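Local structure of Ika8 (Synthetic construct, 6G6O) at residues Q95-A100 with G111-T116; D132-E137 with V148-K153. The protein is a computationally designed, symmetrical eight-bladed beta-propeller of WD40-type repeats, an artificial protein probably without natural biological function. All coordinates share one frame; numbering follows the deposited sequence.

Interactions 1 and 2 occupy matching places in successive propeller blades, their centres about 9 Å apart: each joins the loop leading into the first strand of a blade to the end of the second strand. They touch across the blade boundary. Gly115 O lies 3.0 Å from His134 N, a probable hydrogen bond from the tight turn of 111-116 to the loop 132-137. Glu137 packs against interaction 1 at two points, its CB 3.5 Å from Ala113 O and its CG 3.9 Å from Thr99 CG2. A glycerol, probably from the crystallisation liquor, lies about 4 Å from the side chain of Ala100.

Interaction 1 of 2, residues Q95-A100 with G111-T116; sequences QSAITA and GAADGT
Thr99 and Ala100 both face Gly111 in a classic beta bulge, where the two inner strands of a WD40 propeller blade form an antiparallel hairpin and its open end passes into loops. Gly111 O accepts from Thr99 N at 3.0 Å, with that donor 38° above the carbonyl plane, and more weakly from Ala100 N. Gly111 N in turn donates to Ala100 O at 2.8 Å. Gly111 suits the site, since a CB there would probably come tight against the methyl of Ala100. Beyond the bulge, Ile98 and Ala112 form a non-hydrogen-bonded pair, and Ala113 N reaches Ala97 O at 2.8 Å, in the carbonyl plane. Ala113 CB packs alongside Thr99 CG2, 3.7 Å away.

Ser96 completes the closure from the loop. With chi1 at 89°, its OG is swung between backbone N and carbonyl carbon and accepts from Asp114 N at 3.1 Å, beside the methyl of Ala112. Asp114 sits in a type I turn running from Ala112 to Gly115. Its OD1 takes Thr116 N at 2.9 Å from above the carboxylate plane, an Asx turn, while OD2 accepts from a water, at 2.6 Å, that is also bonded by Gln95 N. Replacing Asp114 with a leucine would remove both acceptors and would probably leave the amide of Thr116 without its acceptor and cost the water its carboxylate partner, so that the turn is freer to shift.

The contact belongs to the hairpin of strands 98-104 and 107-112. On one flank, strand 138-144 of the next blade begins at Val138, whose backbone O is bonded by Thr99 OG1; on another, Ile98 O is bonded by Thr59 OG1 of strand 58-64.

Interaction 2 of 2, residues D132-E137 with V148-K153; sequences DGHQSE and VVSGAK
Glu137 O receives the backbone N of Lys153 at 2.8 Å, the N lying 17° off the carbonyl plane, and the same oxygen meets Ala152 CA in a CA-H...O contact at 3.2 Å; the loop 132-137 is thereby fastened across the end of strand 147-152. His134 carries the side-chain contact with Ser150, Gly151 and Ala152. Its CG stands anti to the carbonyl carbon (chi1 -55°), which directs the ring inward over the strand. NE2 points at Ser150 OG near the ring plane in an almost straight hydrogen bond (172°); the modelled 2.5 Å is very short, so the exact length is doubtful, and either atom could be the donor. ND1 is bonded to Thr156 OG1, so both ring nitrogens have partners, which would hold the rotation of the buried imidazole. Gly151 C lies over one face of the ring, 4.2 Å from CE1, and the methyl of Ala152 approaches obliquely, 3.3 Å from ND1.

Nearer the surface, Ser136 OG rests 3.3 Å from Lys153 CB. The ammonium of Lys153 and the carboxylate of Glu137 are of opposite charge, but NZ stays 5.0 Å from OE2, so any attraction is probably a loose, long-range one.

Ser150 also packs on Trp160 of strand 157-161. His134 of the Gly-His pair before strand 138-144, Ser150 on strand 147-152 and Trp160 take the places of the His, Ser/Thr and Trp of the WD40 structural tetrad, and the His134-Ser150 bond is consistent with its hydrogen-bond network.

Interaction 1 of 2, residues Q95-A100 with G111-T116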
loop_
_atom_site.group_PDB
_atom_site.type_symbol
_atom_site.label_atom_id
_atom_site.label_comp_id
_atom_site.label_asym_id
_atom_site.label_seq_id
_atom_site.Cartn_x
_atom_site.Cartn_y
_atom_site.Cartn_z
ATOM N N GLN A 95 13.286 16.061 1.755
ATOM C CA GLN A 95 14.517 16.061 2.529
ATOM C C GLN A 95 14.564 14.937 3.555
ATOM O O GLN A 95 15.622 14.701 4.146
ATOM C CB GLN A 95 14.698 17.410 3.236
ATOM C CG GLN A 95 15.064 18.566 2.309
ATOM C CD GLN A 95 13.917 18.991 1.409
ATOM O OE1 GLN A 95 12.747 18.878 1.778
ATOM N NE2 GLN A 95 14.247 19.481 0.220
ATOM N N SER A 96 13.452 14.246 3.776
ATOM C CA SER A 96 13.365 13.127 4.701
ATOM C C SER A 96 12.880 11.889 3.950
ATOM O O SER A 96 12.558 11.942 2.762
ATOM C CB SER A 96 12.443 13.466 5.875
ATOM O OG SER A 96 11.099 13.136 5.584
ATOM N N ALA A 97 12.820 10.768 4.664
ATOM C CA ALA A 97 12.524 9.488 4.033
ATOM C C ALA A 97 11.119 9.472 3.444
ATOM O O ALA A 97 10.141 9.799 4.124
ATOM C CB ALA A 97 12.682 8.354 5.047
ATOM N N ILE A 98 11.024 9.085 2.171
ATOM C CA ILE A 98 9.725 8.872 1.545
ATOM C C ILE A 98 9.035 7.693 2.216
ATOM O O ILE A 98 9.593 6.591 2.293
ATOM C CB ILE A 98 9.883 8.634 0.036
ATOM C CG1 ILE A 98 10.597 9.813 -0.622
ATOM C CG2 ILE A 98 8.526 8.393 -0.608
ATOM C CD1 ILE A 98 9.967 11.150 -0.319
ATOM N N THR A 99 7.821 7.920 2.714
ATOM C CA THR A 99 7.071 6.881 3.400
ATOM C C THR A 99 5.737 6.556 2.748
ATOM O O THR A 99 5.111 5.561 3.130
ATOM C CB THR A 99 6.822 7.272 4.867
ATOM O OG1 THR A 99 5.955 8.410 4.924
ATOM C CG2 THR A 99 8.128 7.605 5.561
ATOM N N ALA A 100 5.283 7.353 1.785
ATOM C CA ALA A 100 4.009 7.101 1.132
ATOM C C ALA A 100 4.042 7.696 -0.264
ATOM O O ALA A 100 4.594 8.780 -0.474
ATOM C CB ALA A 100 2.841 7.685 1.931
ATOM N N GLY A 111 4.419 11.376 0.463
ATOM C CA GLY A 111 4.529 11.684 1.869
ATOM C C GLY A 111 5.907 11.327 2.394
ATOM O O GLY A 111 6.600 10.477 1.841
ATOM N N ALA A 112 6.306 11.995 3.472
ATOM C CA ALA A 112 7.638 11.825 4.030
ATOM C C ALA A 112 7.544 11.544 5.523
ATOM O O ALA A 112 6.497 11.716 6.149
ATOM C CB ALA A 112 8.514 13.055 3.776
ATOM N N ALA A 113 8.674 11.113 6.090
ATOM C CA ALA A 113 8.727 10.765 7.505
ATOM C C ALA A 113 8.704 11.989 8.410
ATOM O O ALA A 113 8.392 11.860 9.599
ATOM C CB ALA A 113 9.973 9.927 7.796
ATOM N N ASP A 114 9.036 13.167 7.886
ATOM C CA ASP A 114 8.917 14.391 8.665
ATOM C C ASP A 114 7.508 14.964 8.640
ATOM O O ASP A 114 7.255 15.979 9.298
ATOM C CB ASP A 114 9.924 15.437 8.168
ATOM C CG ASP A 114 9.726 15.814 6.706
ATOM O OD1 ASP A 114 8.727 15.388 6.088
ATOM O OD2 ASP A 114 10.583 16.548 6.170
ATOM N N GLY A 115 6.592 14.340 7.901
ATOM C CA GLY A 115 5.226 14.797 7.795
ATOM C C GLY A 115 4.918 15.590 6.547
ATOM O O GLY A 115 3.742 15.863 6.283
ATOM N N THR A 116 5.931 15.954 5.768
ATOM C CA THR A 116 5.712 16.788 4.597
ATOM C C THR A 116 5.009 16.008 3.495
ATOM O O THR A 116 5.244 14.811 3.307
ATOM C CB THR A 116 7.041 17.336 4.081
ATOM O OG1 THR A 116 8.012 16.285 4.046
ATOM C CG2 THR A 116 7.542 18.450 4.988
HETATM O O HOH W 1 10.814 17.011 3.603
#

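Interaction 2 of 2, residues D132-E137 with V148-K153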
loop_
_atom_site.group_PDB
_atom_site.type_symbol
_atom_site.label_atom_id
_atom_site.label_comp_id
_atom_site.label_asym_id
_atom_site.label_seq_id
_atom_site.Cartn_x
_atom_site.Cartn_y
_atom_site.Cartn_z
ATOM N N ASP A 132 3.495 21.498 4.716
ATOM C CA ASP A 132 4.045 20.769 5.850
ATOM C C ASP A 132 3.204 19.552 6.206
ATOM O O ASP A 132 3.725 18.610 6.814
ATOM C CB ASP A 132 4.163 21.697 7.060
ATOM C CG ASP A 132 4.986 22.935 6.765
ATOM O OD1 ASP A 132 6.209 22.801 6.549
ATOM O OD2 ASP A 132 4.406 24.042 6.742
ATOM N N GLY A 133 1.923 19.552 5.844
ATOM C CA GLY A 133 1.060 18.410 6.068
ATOM C C GLY A 133 0.870 18.057 7.528
ATOM O O GLY A 133 0.062 18.676 8.226
ATOM N N HIS A 134 1.616 17.066 7.999
ATOM C CA HIS A 134 1.487 16.559 9.355
ATOM C C HIS A 134 2.748 16.852 10.157
ATOM O O HIS A 134 3.832 17.056 9.606
ATOM C CB HIS A 134 1.215 15.049 9.353
ATOM C CG HIS A 134 0.032 14.647 8.526
ATOM N ND1 HIS A 134 -1.143 14.191 9.083
ATOM C CD2 HIS A 134 -0.156 14.630 7.186
ATOM C CE1 HIS A 134 -2.004 13.912 8.122
ATOM N NE2 HIS A 134 -1.431 14.170 6.961
ATOM N N GLN A 135 2.583 16.881 11.481
ATOM C CA GLN A 135 3.704 16.914 12.412
ATOM C C GLN A 135 4.134 15.517 12.833
ATOM O O GLN A 135 4.614 15.325 13.958
ATOM C CB GLN A 135 3.350 17.756 13.637
ATOM C CG GLN A 135 3.147 19.230 13.339
ATOM C CD GLN A 135 2.992 20.053 14.600
ATOM O OE1 GLN A 135 1.949 20.017 15.253
ATOM N NE2 GLN A 135 4.033 20.796 14.954
ATOM N N SER A 136 3.960 14.536 11.952
ATOM C CA SER A 136 4.246 13.143 12.252
ATOM C C SER A 136 4.437 12.414 10.934
ATOM O O SER A 136 3.993 12.876 9.879
ATOM C CB SER A 136 3.122 12.503 13.072
ATOM O OG SER A 136 3.504 11.235 13.574
ATOM N N GLU A 137 5.099 11.263 11.010
ATOM C CA GLU A 137 5.396 10.479 9.818
ATOM C C GLU A 137 4.116 10.106 9.085
ATOM O O GLU A 137 3.205 9.512 9.669
ATOM C CB GLU A 137 6.172 9.223 10.206
ATOM C CG GLU A 137 6.555 8.347 9.031
ATOM C CD GLU A 137 7.327 7.120 9.455
ATOM O OE1 GLU A 137 7.003 6.017 8.967
ATOM O OE2 GLU A 137 8.255 7.260 10.280
ATOM N N VAL A 148 -6.535 14.754 -1.963
ATOM C CA VAL A 148 -5.538 13.971 -1.244
ATOM C C VAL A 148 -6.026 13.764 0.181
ATOM O O VAL A 148 -6.377 14.729 0.871
ATOM C CB VAL A 148 -4.163 14.661 -1.254
ATOM C CG1 VAL A 148 -3.147 13.828 -0.488
ATOM C CG2 VAL A 148 -3.700 14.902 -2.679
ATOM N N VAL A 149 -6.054 12.508 0.619
ATOM C CA VAL A 149 -6.388 12.152 1.992
ATOM C C VAL A 149 -5.176 11.454 2.589
ATOM O O VAL A 149 -4.753 10.402 2.094
ATOM C CB VAL A 149 -7.635 11.260 2.070
ATOM C CG1 VAL A 149 -8.037 11.045 3.517
ATOM C CG2 VAL A 149 -8.776 11.887 1.288
ATOM N N SER A 150 -4.618 12.038 3.647
ATOM C CA SER A 150 -3.365 11.580 4.226
ATOM C C SER A 150 -3.555 11.201 5.687
ATOM O O SER A 150 -4.359 11.803 6.404
ATOM C CB SER A 150 -2.282 12.657 4.112
ATOM O OG SER A 150 -2.657 13.828 4.817
ATOM N N GLY A 151 -2.800 10.191 6.119
ATOM C CA GLY A 151 -2.775 9.800 7.509
ATOM C C GLY A 151 -1.351 9.807 8.028
ATOM O O GLY A 151 -0.388 9.742 7.265
ATOM N N ALA A 152 -1.230 9.894 9.350
ATOM C CA ALA A 152 0.074 10.045 9.980
ATOM C C ALA A 152 0.182 9.123 11.184
ATOM O O ALA A 152 -0.805 8.548 11.651
ATOM C CB ALA A 152 0.330 11.499 10.395
ATOM N N LYS A 153 1.409 9.001 11.694
ATOM C CA LYS A 153 1.710 8.105 12.801
ATOM C C LYS A 153 1.080 8.542 14.118
ATOM O O LYS A 153 1.058 7.744 15.063
ATOM C CB LYS A 153 3.226 7.992 12.974
ATOM C CG LYS A 153 3.733 6.573 13.159
ATOM C CD LYS A 153 5.221 6.564 13.454
ATOM C CE LYS A 153 5.504 7.112 14.841
ATOM N NZ LYS A 153 6.961 7.230 15.124
#